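PDB 2P7S: amphinase-2 from Rana pipiens, which cleaves RNA endonucleolytically, acting on poly(U), poly(C), ribosomal RNA and dinucleotides such as CpA and UpA, and is toxic to cultured tumour cells. Local coordinates for residues A[14-19]-A[46-51]; A[71-76]-A[91-96]. All blocks are in the same frame, centred on the assembly; numbering follows the deposited sequence.

Contact 1: residues A[14-19]-A[46-51]. With GOL (glycerol), chain E; ACT (acetate ion), chain D; ACT (acetate ion), chain C.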
ATOM      1  N   LYS A  14       3.541   5.542  -1.963  1.00 23.27           N
ATOM      2  CA  LYS A  14       2.102   5.421  -2.061  1.00 23.97           C
ATOM      3  C   LYS A  14       1.438   4.418  -1.112  1.00 24.14           C
ATOM      4  O   LYS A  14       0.304   4.636  -0.690  1.00 25.33           O
ATOM      5  CB  LYS A  14       1.716   5.068  -3.502  1.00 22.16           C
ATOM      6  CG  LYS A  14       0.219   5.119  -3.763  1.00 27.45           C
ATOM      7  CD  LYS A  14      -0.119   4.899  -5.234  1.00 30.08           C
ATOM      8  CE  LYS A  14      -1.605   5.122  -5.471  1.00 29.93           C
ATOM      9  NZ  LYS A  14      -1.992   4.833  -6.872  1.00 34.19           N
ATOM     10  N   HIS A  15       2.139   3.343  -0.762  1.00 22.54           N
ATOM     11  CA  HIS A  15       1.540   2.299   0.068  1.00 24.84           C
ATOM     12  C   HIS A  15       2.131   1.932   1.413  1.00 27.06           C
ATOM     13  O   HIS A  15       1.473   1.240   2.189  1.00 30.99           O
ATOM     14  CB  HIS A  15       1.446   1.007  -0.748  1.00 22.14           C
ATOM     15  CG  HIS A  15       0.591   1.132  -1.963  1.00 22.83           C
ATOM     16  ND1 HIS A  15      -0.775   1.266  -1.887  1.00 19.45           N
ATOM     17  CD2 HIS A  15       0.906   1.172  -3.279  1.00 21.45           C
ATOM     18  CE1 HIS A  15      -1.269   1.384  -3.107  1.00 22.48           C
ATOM     19  NE2 HIS A  15      -0.271   1.331  -3.970  1.00 21.11           N
ATOM     20  N   ILE A  16       3.357   2.343   1.704  1.00 26.52           N
ATOM     21  CA  ILE A  16       3.928   1.962   2.984  1.00 25.75           C
ATOM     22  C   ILE A  16       3.997   3.121   3.965  1.00 25.30           C
ATOM     23  O   ILE A  16       4.456   4.214   3.629  1.00 26.22           O
ATOM     24  CB  ILE A  16       5.327   1.336   2.809  1.00 26.83           C
ATOM     25  CG1 ILE A  16       5.249   0.182   1.801  1.00 28.16           C
ATOM     26  CG2 ILE A  16       5.820   0.802   4.151  1.00 26.69           C
ATOM     27  CD1 ILE A  16       6.531  -0.617   1.650  1.00 26.64           C
ATOM     28  N   THR A  17       3.519   2.881   5.181  1.00 24.50           N
ATOM     29  CA  THR A  17       3.536   3.923   6.191  1.00 24.76           C
ATOM     30  C   THR A  17       4.145   3.477   7.512  1.00 24.78           C
ATOM     31  O   THR A  17       3.960   2.333   7.948  1.00 25.68           O
ATOM     32  CB  THR A  17       2.112   4.476   6.469  1.00 23.01           C
ATOM     33  OG1 THR A  17       2.210   5.554   7.412  1.00 26.23           O
ATOM     34  CG2 THR A  17       1.204   3.399   7.044  1.00 21.14           C
ATOM     35  N   SER A  18       4.885   4.391   8.139  1.00 25.31           N
ATOM     36  CA  SER A  18       5.508   4.118   9.429  1.00 25.91           C
ATOM     37  C   SER A  18       4.568   4.581  10.549  1.00 26.18           C
ATOM     38  O   SER A  18       4.854   4.399  11.732  1.00 25.16           O
ATOM     39  CB  SER A  18       6.847   4.853   9.539  1.00 27.22           C
ATOM     40  OG  SER A  18       6.667   6.259   9.489  1.00 30.17           O
ATOM     41  N   GLN A  19       3.441   5.177  10.170  1.00 25.21           N
ATOM     42  CA  GLN A  19       2.461   5.664  11.146  1.00 27.26           C
ATOM     43  C   GLN A  19       1.685   4.506  11.763  1.00 26.03           C
ATOM     44  O   GLN A  19       1.560   3.443  11.166  1.00 25.83           O
ATOM     45  CB  GLN A  19       1.449   6.601  10.481  1.00 30.00           C
ATOM     46  CG  GLN A  19       2.002   7.861   9.834  1.00 31.31           C
ATOM     47  CD  GLN A  19       0.913   8.620   9.077  1.00 33.48           C
ATOM     48  OE1 GLN A  19      -0.054   9.081   9.675  1.00 35.74           O
ATOM     49  NE2 GLN A  19       1.060   8.735   7.758  1.00 33.68           N
ATOM     50  N   THR A  46      -4.812   1.714  -0.312  1.00 21.35           N
ATOM     51  CA  THR A  46      -4.541   0.912   0.879  1.00 22.24           C
ATOM     52  C   THR A  46      -3.112   1.161   1.364  1.00 22.25           C
ATOM     53  O   THR A  46      -2.163   1.170   0.571  1.00 22.07           O
ATOM     54  CB  THR A  46      -4.740  -0.598   0.595  1.00 25.71           C
ATOM     55  OG1 THR A  46      -6.128  -0.854   0.344  1.00 27.14           O
ATOM     56  CG2 THR A  46      -4.303  -1.429   1.786  1.00 23.72           C
ATOM     57  N   PHE A  47      -2.975   1.392   2.668  1.00 19.70           N
ATOM     58  CA  PHE A  47      -1.685   1.649   3.290  1.00 21.06           C
ATOM     59  C   PHE A  47      -1.242   0.481   4.159  1.00 22.24           C
ATOM     60  O   PHE A  47      -2.038  -0.093   4.898  1.00 23.03           O
ATOM     61  CB  PHE A  47      -1.757   2.922   4.136  1.00 21.14           C
ATOM     62  CG  PHE A  47      -2.013   4.161   3.333  1.00 21.65           C
ATOM     63  CD1 PHE A  47      -3.312   4.569   3.045  1.00 21.52           C
ATOM     64  CD2 PHE A  47      -0.949   4.903   2.830  1.00 22.77           C
ATOM     65  CE1 PHE A  47      -3.541   5.700   2.264  1.00 20.84           C
ATOM     66  CE2 PHE A  47      -1.168   6.037   2.044  1.00 20.39           C
ATOM     67  CZ  PHE A  47      -2.464   6.436   1.760  1.00 20.15           C
ATOM     68  N   ILE A  48       0.043   0.153   4.084  1.00 21.93           N
ATOM     69  CA  ILE A  48       0.602  -0.966   4.834  1.00 22.87           C
ATOM     70  C   ILE A  48       1.414  -0.436   6.015  1.00 23.17           C
ATOM     71  O   ILE A  48       2.406   0.267   5.827  1.00 22.84           O
ATOM     72  CB  ILE A  48       1.532  -1.818   3.931  1.00 22.30           C
ATOM     73  CG1 ILE A  48       0.831  -2.142   2.612  1.00 22.29           C
ATOM     74  CG2 ILE A  48       1.921  -3.101   4.644  1.00 23.37           C
ATOM     75  CD1 ILE A  48       1.796  -2.538   1.495  1.00 23.43           C
ATOM     76  N   HIS A  49       0.980  -0.770   7.226  1.00 23.23           N
ATOM     77  CA  HIS A  49       1.661  -0.323   8.438  1.00 25.38           C
ATOM     78  C   HIS A  49       2.799  -1.286   8.740  1.00 27.51           C
ATOM     79  O   HIS A  49       2.634  -2.258   9.488  1.00 28.65           O
ATOM     80  CB  HIS A  49       0.670  -0.293   9.603  1.00 24.06           C
ATOM     81  CG  HIS A  49      -0.438   0.693   9.416  1.00 23.21           C
ATOM     82  ND1 HIS A  49      -0.337   2.009   9.812  1.00 21.59           N
ATOM     83  CD2 HIS A  49      -1.649   0.570   8.820  1.00 24.03           C
ATOM     84  CE1 HIS A  49      -1.437   2.655   9.468  1.00 23.96           C
ATOM     85  NE2 HIS A  49      -2.249   1.805   8.863  1.00 24.96           N
ATOM     86  N   SER A  50       3.958  -1.016   8.156  1.00 27.93           N
ATOM     87  CA  SER A  50       5.116  -1.880   8.346  0.50 26.86           C
ATOM     88  C   SER A  50       6.398  -1.242   7.843  1.00 28.39           C
ATOM     89  O   SER A  50       6.368  -0.258   7.097  1.00 25.23           O
ATOM     90  CB  SER A  50       4.894  -3.205   7.604  0.50 26.11           C
ATOM     91  OG  SER A  50       6.096  -3.949   7.475  0.50 21.28           O
ATOM     92  N   THR A  51       7.522  -1.813   8.260  1.00 28.53           N
ATOM     93  CA  THR A  51       8.821  -1.349   7.812  1.00 29.39           C
ATOM     94  C   THR A  51       8.779  -1.823   6.359  1.00 28.24           C
ATOM     95  O   THR A  51       7.961  -2.678   6.019  1.00 28.46           O
ATOM     96  CB  THR A  51       9.941  -2.069   8.569  1.00 28.41           C
ATOM     97  OG1 THR A  51       9.600  -3.454   8.698  1.00 29.99           O
ATOM     98  CG2 THR A  51      10.116  -1.471   9.966  1.00 29.32           C
TER
HETATM   99  C1  GOL E 600      -4.237   0.320  -4.420  1.00 47.58           C
HETATM  100  O1  GOL E 600      -4.549   0.685  -3.078  1.00 39.42           O
HETATM  101  C2  GOL E 600      -3.670   1.516  -5.188  1.00 50.28           C
HETATM  102  O2  GOL E 600      -4.561   2.636  -5.219  1.00 49.29           O
HETATM  103  C3  GOL E 600      -3.333   1.092  -6.619  1.00 51.28           C
HETATM  104  O3  GOL E 600      -2.790   2.221  -7.310  1.00 55.13           O
HETATM  105  C   ACT D 506       1.099   1.291  -7.343  1.00 50.06           C
HETATM  106  O   ACT D 506       0.853   1.600  -8.529  1.00 51.03           O
HETATM  107  OXT ACT D 506       0.428   0.476  -6.552  1.00 48.66           O
HETATM  108  CH3 ACT D 506       2.333   1.937  -6.730  1.00 49.56           C
HETATM  109  C   ACT C 505      -8.314  -3.202  -1.388  1.00 51.63           C
HETATM  110  O   ACT C 505      -8.323  -4.409  -1.721  1.00 49.74           O
HETATM  111  OXT ACT C 505      -7.336  -2.325  -1.503  1.00 53.48           O
HETATM  112  CH3 ACT C 505      -9.597  -2.667  -0.772  1.00 51.09           C
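Part of the probable active site of this pancreatic-type ribonuclease lies here, where His-15, the proton acceptor by similarity with its relatives, docks on strand 45-49. Its ND1 donates to the carbonyl O of Thr-46 at 2.8 Å in a nearly straight bond (174°) that lies in both the ring plane and the carbonyl plane. With CG beside the backbone N (chi1 -61°), the ring is swung alongside strand 45-49, and that grip at one edge sets its rotation. NE2 is thereby turned into the site, where it donates to OXT of the chain D acetate at 2.8 Å; His-107, the likely proton donor, binds the same ion. Replacing His-15 by an alanine would probably leave the Thr-46 carbonyl without its imidazole mate and the acetate without one of its donors. A glycerol bridges the two segments, its O1 taking the Thr-46 amide while its O3 takes Lys-14 NZ, which also forms a salt bridge with Asp-38. Immediately after helix 6-15 the backbone becomes a short parallel strand: Ile-48 N reaches His-15 O at 2.6 Å, and Thr-17 N reaches Ile-48 O at 2.9 Å. Thr-17 and His-49 point the same way, and the threonine CG2 lies over one face of the imidazole, 3.8 Å from its centroid. At the ring edge, His-49 ND1 donates to Gln-19 O at 2.7 Å, approaching from above the carbonyl plane, while NE2 bonds to Thr-77. Thr-17 OG1 accepts from Gln-19 N at 3.0 Å, an ST turn that leads into the residue whose carbonyl meets the imidazole. A histidine from the end of the N-terminal helix, held by a threonine carbonyl on the neighbouring strand, is the catalytic-site geometry of the RNase A fold.

Contact 2: residues A[71-76]-A[91-96]; sequences TQQFTL and NTTNFI
The CG methylene of Gln-73 sits over the centre of the Phe-95 ring, 3.8 Å from its centroid and 9° off the ring normal, a CH-pi contact. The glutamine amide is turned only 16° from the plane of the ring, and Phe-95 also forms a cation-pi contact with Lys-113. Further along, on the face shared by Phe-74 and Asn-94, Leu-76 meets Ile-96: both leucine methyls press on the isoleucine CG2, CD1 at 3.6 Å. That branch points at the leucine because CG1 of Ile-96 occupies the position between backbone N and carbonyl carbon (chi1 60°), leaving CG2 beside the N. Phe-74 CD1 approaches CD1 of the same isoleucine, and Ile-48 packs against all three residues from the neighbouring strand. The backbones behind these side chains belong to an antiparallel beta hairpin, strands 74-83 and 86-101. In the Phe-74 and Asn-94 hydrogen-bonded pair, Phe-74 N donates to Asn-94 O at 2.8 Å and the return bond is longer; in the second such pair, Leu-76 N meets Thr-92 O at 2.7 Å, nearly in line with the carbonyl. A water donates to Leu-76 O and bonds to Thr-92 OG1. Next to the Phe-74 and Asn-94 pair, Asn-94 OD1 accepts from Phe-95 N at 2.6 Å, and Ser-70 OG binds both Gln-72 O and Ile-96 N.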
ATOM      1  N   THR A  71       3.047 -14.211   2.334  1.00 42.67           N
ATOM      2  CA  THR A  71       2.872 -15.377   3.183  1.00 44.34           C
ATOM      3  C   THR A  71       2.565 -14.950   4.610  1.00 45.97           C
ATOM      4  O   THR A  71       2.137 -15.755   5.437  1.00 48.12           O
ATOM      5  CB  THR A  71       4.128 -16.279   3.153  1.00 43.82           C
ATOM      6  OG1 THR A  71       5.293 -15.500   3.456  1.00 44.19           O
ATOM      7  CG2 THR A  71       4.289 -16.907   1.777  1.00 42.86           C
ATOM      8  N   GLN A  72       2.777 -13.669   4.890  1.00 45.59           N
ATOM      9  CA  GLN A  72       2.509 -13.117   6.209  1.00 45.96           C
ATOM     10  C   GLN A  72       1.395 -12.080   6.098  1.00 45.09           C
ATOM     11  O   GLN A  72       1.137 -11.554   5.014  1.00 44.67           O
ATOM     12  CB  GLN A  72       3.778 -12.473   6.770  1.00 48.65           C
ATOM     13  CG  GLN A  72       4.424 -11.467   5.834  1.00 53.04           C
ATOM     14  CD  GLN A  72       5.683 -10.848   6.416  1.00 54.85           C
ATOM     15  OE1 GLN A  72       5.668 -10.305   7.523  1.00 55.01           O
ATOM     16  NE2 GLN A  72       6.779 -10.918   5.666  1.00 55.69           N
ATOM     17  N   GLN A  73       0.727 -11.802   7.213  1.00 43.83           N
ATOM     18  CA  GLN A  73      -0.355 -10.822   7.233  1.00 43.60           C
ATOM     19  C   GLN A  73       0.182  -9.470   7.696  1.00 41.88           C
ATOM     20  O   GLN A  73       1.113  -9.408   8.499  1.00 42.40           O
ATOM     21  CB  GLN A  73      -1.470 -11.259   8.193  1.00 45.57           C
ATOM     22  CG  GLN A  73      -2.172 -12.569   7.849  1.00 48.56           C
ATOM     23  CD  GLN A  73      -3.376 -12.829   8.751  1.00 50.46           C
ATOM     24  OE1 GLN A  73      -4.371 -12.105   8.700  1.00 50.60           O
ATOM     25  NE2 GLN A  73      -3.286 -13.861   9.584  1.00 51.15           N
ATOM     26  N   PHE A  74      -0.407  -8.389   7.191  1.00 38.95           N
ATOM     27  CA  PHE A  74       0.006  -7.043   7.584  1.00 36.43           C
ATOM     28  C   PHE A  74      -1.191  -6.253   8.088  1.00 34.89           C
ATOM     29  O   PHE A  74      -2.335  -6.615   7.820  1.00 35.91           O
ATOM     30  CB  PHE A  74       0.617  -6.279   6.402  1.00 36.96           C
ATOM     31  CG  PHE A  74       1.842  -6.919   5.827  1.00 35.98           C
ATOM     32  CD1 PHE A  74       1.736  -7.999   4.955  1.00 37.25           C
ATOM     33  CD2 PHE A  74       3.105  -6.445   6.160  1.00 35.77           C
ATOM     34  CE1 PHE A  74       2.876  -8.596   4.422  1.00 36.31           C
ATOM     35  CE2 PHE A  74       4.250  -7.036   5.635  1.00 35.77           C
ATOM     36  CZ  PHE A  74       4.133  -8.113   4.764  1.00 35.68           C
ATOM     37  N   THR A  75      -0.918  -5.181   8.826  1.00 33.59           N
ATOM     38  CA  THR A  75      -1.966  -4.298   9.334  1.00 33.47           C
ATOM     39  C   THR A  75      -2.213  -3.331   8.181  1.00 31.66           C
ATOM     40  O   THR A  75      -1.285  -2.652   7.732  1.00 27.95           O
ATOM     41  CB  THR A  75      -1.488  -3.516  10.565  1.00 35.99           C
ATOM     42  OG1 THR A  75      -1.098  -4.438  11.588  1.00 39.51           O
ATOM     43  CG2 THR A  75      -2.599  -2.620  11.093  1.00 35.80           C
ATOM     44  N   LEU A  76      -3.459  -3.266   7.713  1.00 30.14           N
ATOM     45  CA  LEU A  76      -3.815  -2.434   6.567  1.00 29.15           C
ATOM     46  C   LEU A  76      -4.917  -1.405   6.769  1.00 30.38           C
ATOM     47  O   LEU A  76      -5.985  -1.729   7.284  1.00 33.20           O
ATOM     48  CB  LEU A  76      -4.253  -3.337   5.420  1.00 28.95           C
ATOM     49  CG  LEU A  76      -3.326  -4.480   5.025  1.00 27.22           C
ATOM     50  CD1 LEU A  76      -4.111  -5.482   4.193  1.00 27.77           C
ATOM     51  CD2 LEU A  76      -2.135  -3.935   4.253  1.00 25.53           C
ATOM     52  N   ASN A  91      -9.666  -0.512   8.899  1.00 30.79           N
ATOM     53  CA  ASN A  91      -8.405  -1.184   9.170  0.50 31.24           C
ATOM     54  C   ASN A  91      -8.632  -2.672   9.352  1.00 32.88           C
ATOM     55  O   ASN A  91      -9.556  -3.087  10.058  1.00 29.40           O
ATOM     56  CB  ASN A  91      -7.764  -0.620  10.434  0.50 33.36           C
ATOM     57  CG  ASN A  91      -6.757  -1.572  11.042  0.50 33.43           C
ATOM     58  OD1 ASN A  91      -5.727  -1.876  10.442  0.50 35.09           O
ATOM     59  ND2 ASN A  91      -7.056  -2.055  12.239  0.50 33.15           N
ATOM     60  N   THR A  92      -7.783  -3.471   8.722  1.00 32.77           N
ATOM     61  CA  THR A  92      -7.884  -4.917   8.813  1.00 35.28           C
ATOM     62  C   THR A  92      -6.488  -5.510   8.787  1.00 36.33           C
ATOM     63  O   THR A  92      -5.519  -4.836   8.437  1.00 36.52           O
ATOM     64  CB  THR A  92      -8.653  -5.508   7.617  1.00 37.06           C
ATOM     65  OG1 THR A  92      -7.875  -5.334   6.425  1.00 37.53           O
ATOM     66  CG2 THR A  92     -10.003  -4.813   7.438  1.00 37.39           C
ATOM     67  N   THR A  93      -6.388  -6.770   9.180  1.00 38.24           N
ATOM     68  CA  THR A  93      -5.119  -7.480   9.146  1.00 38.94           C
ATOM     69  C   THR A  93      -5.417  -8.557   8.123  1.00 38.76           C
ATOM     70  O   THR A  93      -6.452  -9.229   8.200  1.00 38.37           O
ATOM     71  CB  THR A  93      -4.777  -8.130  10.492  1.00 40.61           C
ATOM     72  OG1 THR A  93      -5.795  -9.077  10.834  1.00 45.77           O
ATOM     73  CG2 THR A  93      -4.669  -7.074  11.579  1.00 38.92           C
ATOM     74  N   ASN A  94      -4.534  -8.715   7.150  1.00 37.31           N
ATOM     75  CA  ASN A  94      -4.773  -9.700   6.110  1.00 37.53           C
ATOM     76  C   ASN A  94      -3.516  -9.815   5.272  1.00 37.35           C
ATOM     77  O   ASN A  94      -2.542  -9.091   5.493  1.00 37.47           O
ATOM     78  CB  ASN A  94      -5.927  -9.220   5.225  1.00 38.26           C
ATOM     79  CG  ASN A  94      -6.599 -10.348   4.466  1.00 39.06           C
ATOM     80  OD1 ASN A  94      -6.051 -11.443   4.332  1.00 40.81           O
ATOM     81  ND2 ASN A  94      -7.797 -10.079   3.956  1.00 39.33           N
ATOM     82  N   PHE A  95      -3.535 -10.736   4.318  1.00 36.10           N
ATOM     83  CA  PHE A  95      -2.405 -10.904   3.427  1.00 35.62           C
ATOM     84  C   PHE A  95      -2.666  -9.861   2.352  1.00 34.73           C
ATOM     85  O   PHE A  95      -3.735  -9.241   2.330  1.00 32.37           O
ATOM     86  CB  PHE A  95      -2.404 -12.295   2.780  1.00 39.37           C
ATOM     87  CG  PHE A  95      -2.598 -13.425   3.748  1.00 43.10           C
ATOM     88  CD1 PHE A  95      -3.871 -13.747   4.216  1.00 45.14           C
ATOM     89  CD2 PHE A  95      -1.510 -14.168   4.195  1.00 44.15           C
ATOM     90  CE1 PHE A  95      -4.056 -14.795   5.118  1.00 45.96           C
ATOM     91  CE2 PHE A  95      -1.682 -15.216   5.095  1.00 44.73           C
ATOM     92  CZ  PHE A  95      -2.959 -15.531   5.557  1.00 45.94           C
ATOM     93  N   ILE A  96      -1.698  -9.654   1.470  1.00 30.28           N
ATOM     94  CA  ILE A  96      -1.885  -8.702   0.393  1.00 29.66           C
ATOM     95  C   ILE A  96      -1.415  -9.324  -0.903  1.00 29.49           C
ATOM     96  O   ILE A  96      -0.621 -10.265  -0.906  1.00 29.50           O
ATOM     97  CB  ILE A  96      -1.121  -7.376   0.638  1.00 28.65           C
ATOM     98  CG1 ILE A  96       0.385  -7.641   0.762  1.00 29.73           C
ATOM     99  CG2 ILE A  96      -1.666  -6.698   1.886  1.00 27.08           C
ATOM    100  CD1 ILE A  96       1.226  -6.371   0.919  1.00 29.01           C
TER
HETATM  101  O   HOH W   1      -7.963  -2.707   5.266  1.00 29.62           O

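Overall arrangement
From the N terminus, the chain leaves helix 6-15 and enters contact 1, which closes a long loop carrying helix 26-29 as strand 45-49 returns parallel to strand 16-17. Contact 2 opens only after contact 1 has closed, so the two follow in series without nesting or crossing; it brings together the two arms of the hairpin formed by strands 74-83 and 86-101. They meet where strands 45-49 and 74-83 are neighbours in the sheet: His-49 N lies 3.0 Å from Thr-75 O, a probable hydrogen bond. The N-terminal helix is thus joined through strand 45-49 to the hairpin.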